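Local coordinates for dihydrodipicolinate reductase N-terminus domain-containing protein (Mycobacterium smegmatis, PDB 6IAQ), which probably acts as an NADP-dependent amine dehydrogenase, catalysing the asymmetric reductive amination of ketones, at residues S84-A89 with E119-L124; N102-S107 with T136-Q141; E108-P113 with P322-V327. All coordinates share one frame; numbering follows the deposited sequence.

Contact 1. Residues S84-A89 with E119-L124; sequences SYLTDA and ELSAEL. With NAP (NADP nicotinamide-adenine-dinucleotide phosphate), chain F.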
loop_
_atom_site.group_PDB
_atom_site.type_symbol
_atom_site.label_atom_id
_atom_site.label_comp_id
_atom_site.label_asym_id
_atom_site.label_seq_id
_atom_site.Cartn_x
_atom_site.Cartn_y
_atom_site.Cartn_z
ATOM N N SER A 84 22.114 -3.034 -13.450
ATOM C CA SER A 84 20.943 -2.127 -13.345
ATOM C C SER A 84 20.199 -2.018 -14.679
ATOM O O SER A 84 18.962 -2.039 -14.669
ATOM C CB SER A 84 21.394 -0.758 -12.880
ATOM O OG SER A 84 21.909 -0.819 -11.555
ATOM N N TYR A 85 20.922 -1.832 -15.782
ATOM C CA TYR A 85 20.362 -1.397 -17.089
ATOM C C TYR A 85 20.255 -2.620 -18.010
ATOM O O TYR A 85 21.158 -3.452 -18.005
ATOM C CB TYR A 85 21.203 -0.243 -17.636
ATOM C CG TYR A 85 21.446 0.852 -16.630
ATOM C CD1 TYR A 85 20.386 1.576 -16.099
ATOM C CD2 TYR A 85 22.707 1.105 -16.129
ATOM C CE1 TYR A 85 20.584 2.570 -15.152
ATOM C CE2 TYR A 85 22.927 2.086 -15.168
ATOM C CZ TYR A 85 21.859 2.825 -14.684
ATOM O OH TYR A 85 22.070 3.777 -13.736
ATOM N N LEU A 86 19.142 -2.737 -18.738
ATOM C CA LEU A 86 18.817 -3.903 -19.613
ATOM C C LEU A 86 19.949 -4.136 -20.637
ATOM O O LEU A 86 20.203 -5.313 -21.022
ATOM C CB LEU A 86 17.472 -3.675 -20.303
ATOM C CG LEU A 86 16.630 -4.926 -20.557
ATOM C CD1 LEU A 86 16.676 -5.911 -19.403
ATOM C CD2 LEU A 86 15.199 -4.574 -20.896
ATOM N N THR A 87 20.594 -3.057 -21.059
ATOM C CA THR A 87 21.761 -3.048 -21.974
ATOM C C THR A 87 22.836 -3.991 -21.405
ATOM O O THR A 87 23.442 -4.705 -22.183
ATOM C CB THR A 87 22.177 -1.585 -22.195
ATOM O OG1 THR A 87 22.610 -1.494 -23.540
ATOM C CG2 THR A 87 23.237 -1.074 -21.246
ATOM N N ASP A 88 23.012 -4.033 -20.085
ATOM C CA ASP A 88 23.911 -4.970 -19.382
ATOM C C ASP A 88 23.139 -6.238 -19.001
ATOM O O ASP A 88 23.633 -7.350 -19.287
ATOM C CB ASP A 88 24.555 -4.286 -18.170
ATOM C CG ASP A 88 25.259 -2.998 -18.535
ATOM O OD1 ASP A 88 25.944 -2.998 -19.572
ATOM O OD2 ASP A 88 25.075 -1.983 -17.807
ATOM N N ALA A 89 21.955 -6.089 -18.394
ATOM C CA ALA A 89 21.223 -7.177 -17.701
ATOM C C ALA A 89 20.718 -8.217 -18.720
ATOM O O ALA A 89 20.475 -9.369 -18.335
ATOM C CB ALA A 89 20.074 -6.585 -16.909
ATOM N N GLU A 119 12.917 -2.965 -27.416
ATOM C CA GLU A 119 13.412 -4.089 -28.269
ATOM C C GLU A 119 13.877 -5.241 -27.363
ATOM O O GLU A 119 13.398 -6.397 -27.552
ATOM C CB GLU A 119 14.528 -3.628 -29.205
ATOM N N LEU A 120 14.734 -4.934 -26.380
ATOM C CA LEU A 120 15.275 -5.924 -25.422
ATOM C C LEU A 120 14.120 -6.499 -24.603
ATOM O O LEU A 120 14.148 -7.712 -24.313
ATOM C CB LEU A 120 16.360 -5.278 -24.549
ATOM C CG LEU A 120 17.603 -4.795 -25.306
ATOM C CD1 LEU A 120 18.543 -3.997 -24.405
ATOM C CD2 LEU A 120 18.331 -5.969 -25.947
ATOM N N SER A 121 13.135 -5.674 -24.234
ATOM C CA SER A 121 11.943 -6.140 -23.482
ATOM C C SER A 121 11.155 -7.161 -24.328
ATOM O O SER A 121 10.834 -8.269 -23.809
ATOM C CB SER A 121 11.093 -4.975 -23.008
ATOM O OG SER A 121 11.798 -4.176 -22.039
ATOM N N ALA A 122 10.840 -6.820 -25.575
ATOM C CA ALA A 122 10.067 -7.722 -26.479
ATOM C C ALA A 122 10.802 -9.067 -26.660
ATOM O O ALA A 122 10.169 -10.152 -26.542
ATOM C CB ALA A 122 9.818 -7.039 -27.794
ATOM N N GLU A 123 12.116 -8.987 -26.883
ATOM C CA GLU A 123 13.012 -10.151 -27.109
ATOM C C GLU A 123 12.899 -11.082 -25.892
ATOM O O GLU A 123 12.621 -12.323 -26.055
ATOM C CB GLU A 123 14.460 -9.652 -27.209
ATOM C CG GLU A 123 15.373 -10.220 -28.284
ATOM C CD GLU A 123 16.837 -9.900 -27.949
ATOM O OE1 GLU A 123 17.307 -8.790 -28.326
ATOM O OE2 GLU A 123 17.483 -10.739 -27.275
ATOM N N LEU A 124 13.112 -10.517 -24.690
ATOM C CA LEU A 124 13.207 -11.313 -23.439
ATOM C C LEU A 124 11.840 -11.897 -23.117
ATOM O O LEU A 124 11.786 -13.051 -22.630
ATOM C CB LEU A 124 13.713 -10.430 -22.292
ATOM C CG LEU A 124 15.218 -10.150 -22.283
ATOM C CD1 LEU A 124 15.553 -9.171 -21.177
ATOM C CD2 LEU A 124 15.999 -11.452 -22.110
HETATM P PA NAP F . 27.898 -5.276 -5.896
HETATM O O1A NAP F . 28.204 -5.500 -4.490
HETATM O O2A NAP F . 28.863 -4.558 -6.886
HETATM O O5B NAP F . 27.518 -6.740 -6.512
HETATM C C5B NAP F . 27.447 -6.997 -7.921
HETATM C C4B NAP F . 27.804 -8.459 -8.150
HETATM O O4B NAP F . 27.685 -8.813 -9.526
HETATM C C3B NAP F . 29.245 -8.854 -7.728
HETATM O O3B NAP F . 29.067 -10.020 -6.887
HETATM C C2B NAP F . 29.975 -9.267 -9.003
HETATM O O2B NAP F . 30.832 -10.419 -8.842
HETATM C C1B NAP F . 28.794 -9.731 -9.798
HETATM N N9A NAP F . 28.927 -9.764 -11.253
HETATM C C8A NAP F . 29.212 -8.764 -12.112
HETATM N N7A NAP F . 29.135 -9.244 -13.358
HETATM C C5A NAP F . 28.717 -10.530 -13.278
HETATM C C6A NAP F . 28.392 -11.641 -14.208
HETATM N N6A NAP F . 28.490 -11.484 -15.521
HETATM N N1A NAP F . 28.010 -12.810 -13.696
HETATM C C2A NAP F . 27.877 -13.037 -12.373
HETATM N N3A NAP F . 28.146 -12.088 -11.448
HETATM C C4A NAP F . 28.587 -10.874 -11.885
HETATM O O3 NAP F . 26.491 -4.445 -6.082
HETATM P PN NAP F . 25.130 -4.644 -5.156
HETATM O O1N NAP F . 24.992 -3.593 -4.098
HETATM O O2N NAP F . 24.980 -6.065 -4.738
HETATM O O5D NAP F . 24.180 -4.275 -6.388
HETATM C C5D NAP F . 23.951 -5.089 -7.545
HETATM C C4D NAP F . 22.970 -4.508 -8.524
HETATM O O4D NAP F . 21.662 -4.458 -7.866
HETATM C C3D NAP F . 23.378 -3.131 -8.965
HETATM O O3D NAP F . 23.178 -2.919 -10.351
HETATM C C2D NAP F . 22.446 -2.225 -8.149
HETATM O O2D NAP F . 22.279 -0.969 -8.820
HETATM C C1D NAP F . 21.182 -3.125 -8.028
HETATM N N1N NAP F . 20.357 -2.761 -6.862
HETATM C C2N NAP F . 19.069 -2.555 -7.064
HETATM C C3N NAP F . 18.271 -2.150 -6.003
HETATM C C7N NAP F . 16.781 -1.952 -6.176
HETATM O O7N NAP F . 16.193 -1.440 -5.224
HETATM N N7N NAP F . 16.141 -2.351 -7.290
HETATM C C4N NAP F . 18.846 -1.986 -4.744
HETATM C C5N NAP F . 20.206 -2.214 -4.555
HETATM C C6N NAP F . 20.928 -2.610 -5.654
HETATM P P2B NAP F . 32.108 -10.409 -7.881
HETATM O O1X NAP F . 31.631 -10.330 -6.460
HETATM O O2X NAP F . 32.702 -11.809 -8.029
HETATM O O3X NAP F . 32.863 -9.224 -8.493
#
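Leu86, in the first turn of helix 86-98, and Leu120, near the start of helix 118-130, have their CA atoms 7.1 Å apart, and no hydrogen bond joins the two backbones. The contact is therefore carried by side chains. Leu86 points toward the opposing helix and divides its branches among three residues. Its CD2 lies 3.9 Å from Leu120 CB and 3.6 Å from Ser121 OG, while the other methyl, CD1, meets Leu124 CD1 at 3.9 Å. The chi1 of Leu86, -147°, is off the staggered values; CD2 faces the Leu120-Ser121 turn and CD1 the next one, at Leu124. Leu120 runs past Leu86 in the opposite direction, and its CD1 settles against the peptide that links Leu86 to Thr87, 4.0 Å from Thr87 N. The hydroxyl of Ser121 touches Leu86 but is hydrogen-bonded to Ser117 O, just before the segment.

The start of helix 86-98 is fixed separately. Tyr85 is the N-cap residue, and its carbonyl O accepts from both Asp88 N and Ala89 N, each at 2.8 Å, while Glu109 takes the amide of Leu86. Just before it, Ser84 OG accepts a 2.7 Å hydrogen bond from O3D of the NADP ribose and is also bonded to Glu108.

Around the leucines, Leu120 reaches Val90, and Leu124 reaches Leu93 and Arg94, so the packing continues up helix 86-98. Beyond Ser84 and Tyr85 stands Phe203 of helix 203-215, and strand 102-105 connects the two packed helices along the chain.

Contact 2. Residues N102-S107 with T136-Q141; sequences NAVTLS and TGTGYQ. With NAP (NADP nicotinamide-adenine-dinucleotide phosphate), chain F.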
loop_
_atom_site.group_PDB
_atom_site.type_symbol
_atom_site.label_atom_id
_atom_site.label_comp_id
_atom_site.label_asym_id
_atom_site.label_seq_id
_atom_site.Cartn_x
_atom_site.Cartn_y
_atom_site.Cartn_z
ATOM N N ASN A 102 13.105 -19.314 -14.146
ATOM C CA ASN A 102 12.444 -18.090 -13.610
ATOM C C ASN A 102 13.540 -17.188 -13.033
ATOM O O ASN A 102 14.507 -17.721 -12.432
ATOM C CB ASN A 102 11.443 -18.412 -12.510
ATOM C CG ASN A 102 10.309 -19.313 -12.978
ATOM O OD1 ASN A 102 9.586 -18.967 -13.909
ATOM N ND2 ASN A 102 10.146 -20.456 -12.328
ATOM N N ALA A 103 13.403 -15.878 -13.187
ATOM C CA ALA A 103 14.405 -14.919 -12.666
ATOM C C ALA A 103 13.696 -13.758 -11.967
ATOM O O ALA A 103 12.788 -13.164 -12.549
ATOM C CB ALA A 103 15.323 -14.436 -13.771
ATOM N N VAL A 104 14.114 -13.493 -10.737
ATOM C CA VAL A 104 13.800 -12.228 -10.019
ATOM C C VAL A 104 15.127 -11.446 -9.969
ATOM O O VAL A 104 16.168 -12.072 -9.713
ATOM C CB VAL A 104 13.162 -12.567 -8.658
ATOM C CG1 VAL A 104 14.132 -13.245 -7.699
ATOM C CG2 VAL A 104 12.513 -11.358 -8.039
ATOM N N THR A 105 15.110 -10.166 -10.313
ATOM C CA THR A 105 16.340 -9.344 -10.416
ATOM C C THR A 105 16.149 -7.971 -9.763
ATOM O O THR A 105 15.037 -7.415 -9.859
ATOM C CB THR A 105 16.781 -9.198 -11.873
ATOM O OG1 THR A 105 18.027 -8.496 -11.912
ATOM C CG2 THR A 105 15.785 -8.480 -12.749
ATOM N N LEU A 106 17.233 -7.426 -9.217
ATOM C CA LEU A 106 17.265 -6.053 -8.651
ATOM C C LEU A 106 17.447 -5.031 -9.754
ATOM O O LEU A 106 17.394 -3.835 -9.410
ATOM C CB LEU A 106 18.391 -5.951 -7.619
ATOM C CG LEU A 106 18.149 -6.741 -6.348
ATOM C CD1 LEU A 106 19.233 -6.451 -5.348
ATOM C CD2 LEU A 106 16.736 -6.503 -5.796
ATOM N N SER A 107 17.698 -5.435 -11.021
ATOM C CA SER A 107 17.946 -4.463 -12.112
ATOM C C SER A 107 16.876 -3.354 -12.078
ATOM O O SER A 107 15.714 -3.663 -12.308
ATOM C CB SER A 107 18.031 -5.130 -13.465
ATOM O OG SER A 107 19.193 -5.952 -13.535
ATOM N N THR A 136 11.106 -10.976 -13.634
ATOM C CA THR A 136 10.512 -9.853 -12.845
ATOM C C THR A 136 11.625 -8.995 -12.231
ATOM O O THR A 136 12.442 -9.549 -11.483
ATOM C CB THR A 136 9.581 -10.387 -11.753
ATOM O OG1 THR A 136 8.488 -11.074 -12.381
ATOM C CG2 THR A 136 9.066 -9.279 -10.853
ATOM N N GLY A 137 11.645 -7.713 -12.557
ATOM C CA GLY A 137 12.424 -6.691 -11.836
ATOM C C GLY A 137 11.721 -6.252 -10.570
ATOM O O GLY A 137 10.545 -5.828 -10.654
ATOM N N THR A 138 12.414 -6.338 -9.433
ATOM C CA THR A 138 11.892 -5.895 -8.122
ATOM C C THR A 138 13.042 -5.248 -7.345
ATOM O O THR A 138 14.020 -4.809 -7.978
ATOM C CB THR A 138 11.192 -7.054 -7.421
ATOM O OG1 THR A 138 10.708 -6.648 -6.141
ATOM C CG2 THR A 138 12.096 -8.250 -7.246
ATOM N N GLY A 139 12.896 -5.183 -6.025
ATOM C CA GLY A 139 13.804 -4.453 -5.127
ATOM C C GLY A 139 13.048 -3.403 -4.338
ATOM O O GLY A 139 11.779 -3.562 -4.130
ATOM N N TYR A 140 13.776 -2.369 -3.908
ATOM C CA TYR A 140 13.244 -1.331 -2.982
ATOM C C TYR A 140 11.980 -0.701 -3.586
ATOM O O TYR A 140 10.956 -0.519 -2.873
ATOM C CB TYR A 140 14.305 -0.265 -2.699
ATOM C CG TYR A 140 13.737 0.876 -1.885
ATOM C CD1 TYR A 140 13.330 0.670 -0.577
ATOM C CD2 TYR A 140 13.508 2.112 -2.459
ATOM C CE1 TYR A 140 12.736 1.671 0.159
ATOM C CE2 TYR A 140 12.958 3.147 -1.722
ATOM C CZ TYR A 140 12.551 2.916 -0.418
ATOM O OH TYR A 140 11.994 3.932 0.304
ATOM N N GLN A 141 12.031 -0.386 -4.871
ATOM C CA GLN A 141 11.016 0.453 -5.573
ATOM C C GLN A 141 9.650 -0.235 -5.536
ATOM O O GLN A 141 8.624 0.495 -5.580
ATOM C CB GLN A 141 11.371 0.751 -7.031
ATOM C CG GLN A 141 12.862 0.924 -7.334
ATOM C CD GLN A 141 13.412 -0.381 -7.847
ATOM O OE1 GLN A 141 13.406 -1.372 -7.119
ATOM N NE2 GLN A 141 13.729 -0.424 -9.148
HETATM P PA NAP F . 27.898 -5.276 -5.896
HETATM O O1A NAP F . 28.204 -5.500 -4.490
HETATM O O2A NAP F . 28.863 -4.558 -6.886
HETATM O O5B NAP F . 27.518 -6.740 -6.512
HETATM C C5B NAP F . 27.447 -6.997 -7.921
HETATM C C4B NAP F . 27.804 -8.459 -8.150
HETATM O O4B NAP F . 27.685 -8.813 -9.526
HETATM C C3B NAP F . 29.245 -8.854 -7.728
HETATM O O3B NAP F . 29.067 -10.020 -6.887
HETATM C C2B NAP F . 29.975 -9.267 -9.003
HETATM O O2B NAP F . 30.832 -10.419 -8.842
HETATM C C1B NAP F . 28.794 -9.731 -9.798
HETATM N N9A NAP F . 28.927 -9.764 -11.253
HETATM C C8A NAP F . 29.212 -8.764 -12.112
HETATM N N7A NAP F . 29.135 -9.244 -13.358
HETATM C C5A NAP F . 28.717 -10.530 -13.278
HETATM C C6A NAP F . 28.392 -11.641 -14.208
HETATM N N6A NAP F . 28.490 -11.484 -15.521
HETATM N N1A NAP F . 28.010 -12.810 -13.696
HETATM C C2A NAP F . 27.877 -13.037 -12.373
HETATM N N3A NAP F . 28.146 -12.088 -11.448
HETATM C C4A NAP F . 28.587 -10.874 -11.885
HETATM O O3 NAP F . 26.491 -4.445 -6.082
HETATM P PN NAP F . 25.130 -4.644 -5.156
HETATM O O1N NAP F . 24.992 -3.593 -4.098
HETATM O O2N NAP F . 24.980 -6.065 -4.738
HETATM O O5D NAP F . 24.180 -4.275 -6.388
HETATM C C5D NAP F . 23.951 -5.089 -7.545
HETATM C C4D NAP F . 22.970 -4.508 -8.524
HETATM O O4D NAP F . 21.662 -4.458 -7.866
HETATM C C3D NAP F . 23.378 -3.131 -8.965
HETATM O O3D NAP F . 23.178 -2.919 -10.351
HETATM C C2D NAP F . 22.446 -2.225 -8.149
HETATM O O2D NAP F . 22.279 -0.969 -8.820
HETATM C C1D NAP F . 21.182 -3.125 -8.028
HETATM N N1N NAP F . 20.357 -2.761 -6.862
HETATM C C2N NAP F . 19.069 -2.555 -7.064
HETATM C C3N NAP F . 18.271 -2.150 -6.003
HETATM C C7N NAP F . 16.781 -1.952 -6.176
HETATM O O7N NAP F . 16.193 -1.440 -5.224
HETATM N N7N NAP F . 16.141 -2.351 -7.290
HETATM C C4N NAP F . 18.846 -1.986 -4.744
HETATM C C5N NAP F . 20.206 -2.214 -4.555
HETATM C C6N NAP F . 20.928 -2.610 -5.654
HETATM P P2B NAP F . 32.108 -10.409 -7.881
HETATM O O1X NAP F . 31.631 -10.330 -6.460
HETATM O O2X NAP F . 32.702 -11.809 -8.029
HETATM O O3X NAP F . 32.863 -9.224 -8.493
HETATM O O HOH W 1 13.870 -3.204 -10.275
#
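Val104 and Thr138 meet methyl to methyl, CG2 to CG2 at 3.2 Å, an unusually short approach whose exact value is doubtful. The chi1 of Val104, 67°, sets CG2 anti to the backbone N and turns it toward Thr138. The threonine in turn gives its methyl to the contact and its hydroxyl to Asp142. Thr105, on the other face of the sheet, lays CG2 over the strand 3.7 Å from Thr136 O. Leu106 starts off away from the partner strand, yet its CD2 returns to 3.6 Å from Gly139 CA, while its CB rests on the nicotinamide side of NADP. With no side chain at Gly139, both Leu106 and the carboxamide can come close.

Three backbone hydrogen bonds hold the parallel register, the straightest being Thr138 N to Thr105 O (2.9 Å, 170°). Past the strand ends, the carboxamide is gripped by three bonds: N7N donates to Leu106 O (2.9 Å, 168°) and to Gln141 OE1, and O7N accepts from Tyr140 N (2.9 Å). The bend of Gln141 at chi2 brings its amide round to this group, and a water bonded to its NE2 also donates to Ser107 O and Thr138 O. Strands 102-105 and 134-137, with helix 118-130, form a beta-alpha-beta unit of the Rossmann fold, whose strand ends here build the nicotinamide site.

Contact 3. Residues E108-P113 with P322-V327; sequences EEMLYP and PGIVTV. With NAP (NADP nicotinamide-adenine-dinucleotide phosphate), chain F; EDO (1,2-ethanediol), chain E.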
loop_
_atom_site.group_PDB
_atom_site.type_symbol
_atom_site.label_atom_id
_atom_site.label_comp_id
_atom_site.label_asym_id
_atom_site.label_seq_id
_atom_site.Cartn_x
_atom_site.Cartn_y
_atom_site.Cartn_z
ATOM N N GLU A 108 17.275 -2.098 -11.843
ATOM C CA GLU A 108 16.331 -0.971 -11.621
ATOM C C GLU A 108 15.512 -0.758 -12.898
ATOM O O GLU A 108 14.320 -0.456 -12.806
ATOM C CB GLU A 108 17.065 0.306 -11.173
ATOM C CG GLU A 108 17.617 0.209 -9.756
ATOM C CD GLU A 108 19.029 -0.314 -9.616
ATOM O OE1 GLU A 108 19.502 -0.996 -10.569
ATOM O OE2 GLU A 108 19.643 -0.075 -8.544
ATOM N N GLU A 109 16.128 -0.891 -14.072
ATOM C CA GLU A 109 15.405 -0.678 -15.349
ATOM C C GLU A 109 14.361 -1.788 -15.542
ATOM O O GLU A 109 13.291 -1.507 -16.118
ATOM C CB GLU A 109 16.373 -0.536 -16.527
ATOM C CG GLU A 109 15.664 -0.024 -17.748
ATOM C CD GLU A 109 16.484 0.039 -19.024
ATOM O OE1 GLU A 109 17.709 -0.223 -18.964
ATOM O OE2 GLU A 109 15.883 0.345 -20.068
ATOM N N MET A 110 14.604 -2.994 -15.015
ATOM C CA MET A 110 13.660 -4.127 -15.189
ATOM C C MET A 110 12.387 -3.881 -14.355
ATOM O O MET A 110 11.433 -4.636 -14.524
ATOM C CB MET A 110 14.301 -5.457 -14.785
ATOM C CG MET A 110 15.037 -6.151 -15.928
ATOM S SD MET A 110 13.889 -6.666 -17.258
ATOM C CE MET A 110 13.003 -7.987 -16.447
ATOM N N LEU A 111 12.353 -2.868 -13.479
ATOM C CA LEU A 111 11.116 -2.553 -12.704
ATOM C C LEU A 111 9.959 -2.389 -13.692
ATOM O O LEU A 111 8.838 -2.944 -13.422
ATOM C CB LEU A 111 11.325 -1.276 -11.883
ATOM C CG LEU A 111 10.128 -0.861 -11.024
ATOM C CD1 LEU A 111 9.963 -1.793 -9.843
ATOM C CD2 LEU A 111 10.294 0.593 -10.587
ATOM N N TYR A 112 10.215 -1.663 -14.776
ATOM C CA TYR A 112 9.236 -1.420 -15.853
ATOM C C TYR A 112 10.003 -1.017 -17.106
ATOM O O TYR A 112 10.229 0.168 -17.341
ATOM C CB TYR A 112 8.204 -0.369 -15.434
ATOM C CG TYR A 112 6.942 -0.450 -16.260
ATOM C CD1 TYR A 112 5.898 -1.303 -15.907
ATOM C CD2 TYR A 112 6.833 0.272 -17.439
ATOM C CE1 TYR A 112 4.762 -1.410 -16.701
ATOM C CE2 TYR A 112 5.707 0.180 -18.241
ATOM C CZ TYR A 112 4.678 -0.669 -17.870
ATOM O OH TYR A 112 3.571 -0.764 -18.651
ATOM N N PRO A 113 10.493 -2.004 -17.898
ATOM C CA PRO A 113 11.439 -1.717 -18.978
ATOM C C PRO A 113 10.849 -1.463 -20.366
ATOM O O PRO A 113 11.620 -1.105 -21.257
ATOM C CB PRO A 113 12.238 -3.022 -18.986
ATOM C CG PRO A 113 11.188 -4.087 -18.746
ATOM C CD PRO A 113 10.271 -3.451 -17.723
ATOM N N PRO A 322 4.267 -17.002 -17.658
ATOM C CA PRO A 322 5.567 -16.835 -18.303
ATOM C C PRO A 322 5.630 -15.473 -19.000
ATOM O O PRO A 322 4.581 -14.928 -19.335
ATOM C CB PRO A 322 5.658 -17.989 -19.313
ATOM C CG PRO A 322 4.634 -19.013 -18.799
ATOM C CD PRO A 322 3.538 -18.173 -18.158
ATOM N N GLY A 323 6.849 -14.974 -19.204
ATOM C CA GLY A 323 7.107 -13.647 -19.780
ATOM C C GLY A 323 7.720 -12.699 -18.754
ATOM O O GLY A 323 8.031 -13.137 -17.629
ATOM N N ILE A 324 7.961 -11.461 -19.162
ATOM C CA ILE A 324 8.267 -10.333 -18.247
ATOM C C ILE A 324 6.968 -10.009 -17.510
ATOM O O ILE A 324 6.002 -9.602 -18.182
ATOM C CB ILE A 324 8.815 -9.098 -18.995
ATOM C CG1 ILE A 324 10.190 -9.375 -19.608
ATOM C CG2 ILE A 324 8.875 -7.883 -18.066
ATOM C CD1 ILE A 324 10.711 -8.181 -20.393
ATOM N N VAL A 325 6.940 -10.222 -16.199
ATOM C CA VAL A 325 5.778 -9.815 -15.357
ATOM C C VAL A 325 6.261 -8.725 -14.390
ATOM O O VAL A 325 7.122 -9.017 -13.550
ATOM C CB VAL A 325 5.155 -11.024 -14.635
ATOM C CG1 VAL A 325 3.954 -10.570 -13.805
ATOM C CG2 VAL A 325 4.716 -12.122 -15.614
ATOM N N THR A 326 5.747 -7.517 -14.527
ATOM C CA THR A 326 6.081 -6.345 -13.690
ATOM C C THR A 326 5.278 -6.378 -12.382
ATOM O O THR A 326 4.173 -6.940 -12.338
ATOM C CB THR A 326 5.866 -5.052 -14.476
ATOM O OG1 THR A 326 4.514 -5.042 -14.946
ATOM C CG2 THR A 326 6.820 -4.941 -15.641
ATOM N N VAL A 327 5.841 -5.785 -11.341
ATOM C CA VAL A 327 5.364 -5.943 -9.936
ATOM C C VAL A 327 3.991 -5.286 -9.727
ATOM O O VAL A 327 3.287 -5.704 -8.818
ATOM C CB VAL A 327 6.417 -5.393 -8.964
ATOM C CG1 VAL A 327 7.635 -6.320 -8.953
ATOM C CG2 VAL A 327 6.771 -3.938 -9.266
HETATM P PA NAP F . 27.898 -5.276 -5.896
HETATM O O1A NAP F . 28.204 -5.500 -4.490
HETATM O O2A NAP F . 28.863 -4.558 -6.886
HETATM O O5B NAP F . 27.518 -6.740 -6.512
HETATM C C5B NAP F . 27.447 -6.997 -7.921
HETATM C C4B NAP F . 27.804 -8.459 -8.150
HETATM O O4B NAP F . 27.685 -8.813 -9.526
HETATM C C3B NAP F . 29.245 -8.854 -7.728
HETATM O O3B NAP F . 29.067 -10.020 -6.887
HETATM C C2B NAP F . 29.975 -9.267 -9.003
HETATM O O2B NAP F . 30.832 -10.419 -8.842
HETATM C C1B NAP F . 28.794 -9.731 -9.798
HETATM N N9A NAP F . 28.927 -9.764 -11.253
HETATM C C8A NAP F . 29.212 -8.764 -12.112
HETATM N N7A NAP F . 29.135 -9.244 -13.358
HETATM C C5A NAP F . 28.717 -10.530 -13.278
HETATM C C6A NAP F . 28.392 -11.641 -14.208
HETATM N N6A NAP F . 28.490 -11.484 -15.521
HETATM N N1A NAP F . 28.010 -12.810 -13.696
HETATM C C2A NAP F . 27.877 -13.037 -12.373
HETATM N N3A NAP F . 28.146 -12.088 -11.448
HETATM C C4A NAP F . 28.587 -10.874 -11.885
HETATM O O3 NAP F . 26.491 -4.445 -6.082
HETATM P PN NAP F . 25.130 -4.644 -5.156
HETATM O O1N NAP F . 24.992 -3.593 -4.098
HETATM O O2N NAP F . 24.980 -6.065 -4.738
HETATM O O5D NAP F . 24.180 -4.275 -6.388
HETATM C C5D NAP F . 23.951 -5.089 -7.545
HETATM C C4D NAP F . 22.970 -4.508 -8.524
HETATM O O4D NAP F . 21.662 -4.458 -7.866
HETATM C C3D NAP F . 23.378 -3.131 -8.965
HETATM O O3D NAP F . 23.178 -2.919 -10.351
HETATM C C2D NAP F . 22.446 -2.225 -8.149
HETATM O O2D NAP F . 22.279 -0.969 -8.820
HETATM C C1D NAP F . 21.182 -3.125 -8.028
HETATM N N1N NAP F . 20.357 -2.761 -6.862
HETATM C C2N NAP F . 19.069 -2.555 -7.064
HETATM C C3N NAP F . 18.271 -2.150 -6.003
HETATM C C7N NAP F . 16.781 -1.952 -6.176
HETATM O O7N NAP F . 16.193 -1.440 -5.224
HETATM N N7N NAP F . 16.141 -2.351 -7.290
HETATM C C4N NAP F . 18.846 -1.986 -4.744
HETATM C C5N NAP F . 20.206 -2.214 -4.555
HETATM C C6N NAP F . 20.928 -2.610 -5.654
HETATM P P2B NAP F . 32.108 -10.409 -7.881
HETATM O O1X NAP F . 31.631 -10.330 -6.460
HETATM O O2X NAP F . 32.702 -11.809 -8.029
HETATM O O3X NAP F . 32.863 -9.224 -8.493
HETATM C C1 EDO E . 18.775 1.863 -5.394
HETATM O O1 EDO E . 18.301 1.331 -6.598
HETATM C C2 EDO E . 17.640 2.139 -4.472
HETATM O O2 EDO E . 17.298 0.998 -3.690
HETATM O O HOH W 2 8.580 -5.286 -12.188
#
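Thr326 and the Leu111-Tyr112 turn make the closest approach. A chi1 of 56° puts Thr326 OG1 between the backbone N and the carbonyl carbon and leaves CG2 anti to the carbonyl carbon. This methyl lies 3.6 Å from Leu111 O and 3.8 Å from Tyr112 CD1, reaching the ring obliquely. Beside it, Leu111 CD1 meets Val327 CG2 at 3.9 Å, the two side chains crossing at about a right angle. Ile324 makes looser contacts, CG2 with Met110 CE and CD1 with Pro113 CG, both 4.4 Å. No direct hydrogen bond spans the segments; instead one water donates to Leu111 O (2.7 Å) and accepts from Val327 N (2.9 Å).

Strand 323-324 is an outermost strand of the parallel Rossmann sheet, next to 134-137; the loop after strand 102-105 packs on Ile324 of this edge strand and on the residues that follow it.

Further out, Thr326 OG1 is bonded to Asp328, and the amide of Ile324 to Asp125. Tyr112 stacks edge-to-face on Trp114 and touches helix 203-215, while Leu111 also packs on Val146 of helix 141-153. At the start of the loop, Glu108 OE2 accepts from O2D of the NADP ribose at 2.8 Å, and from a 1,2-ethanediol probably left by crystallisation. The carboxylate of Glu109 is held by Thr116 and Ser117.

From the N terminus, the first halves come in the order 84-89, 102-107, 108-113, and the second halves follow as 119-124, 136-141, 322-327. Every pair of contacts therefore crosses and none encloses another. Contact 1 closes a loop with 29 residues between its segments, packing helix 86-98 on helix 118-130; contact 2 then closes one of 28, joining strands 102-105 and 134-137. Contact 3 spans 208 residues, bringing the chain back from the C-terminal region to the sheet edge. Contacts 2 and 3 meet where Thr136 OG1 lies 2.7 Å from Val325 O, a hydrogen bond from strand 134-137 to the residue just past strand 323-324, its neighbour in the sheet. All three contacts include residues touching NADP.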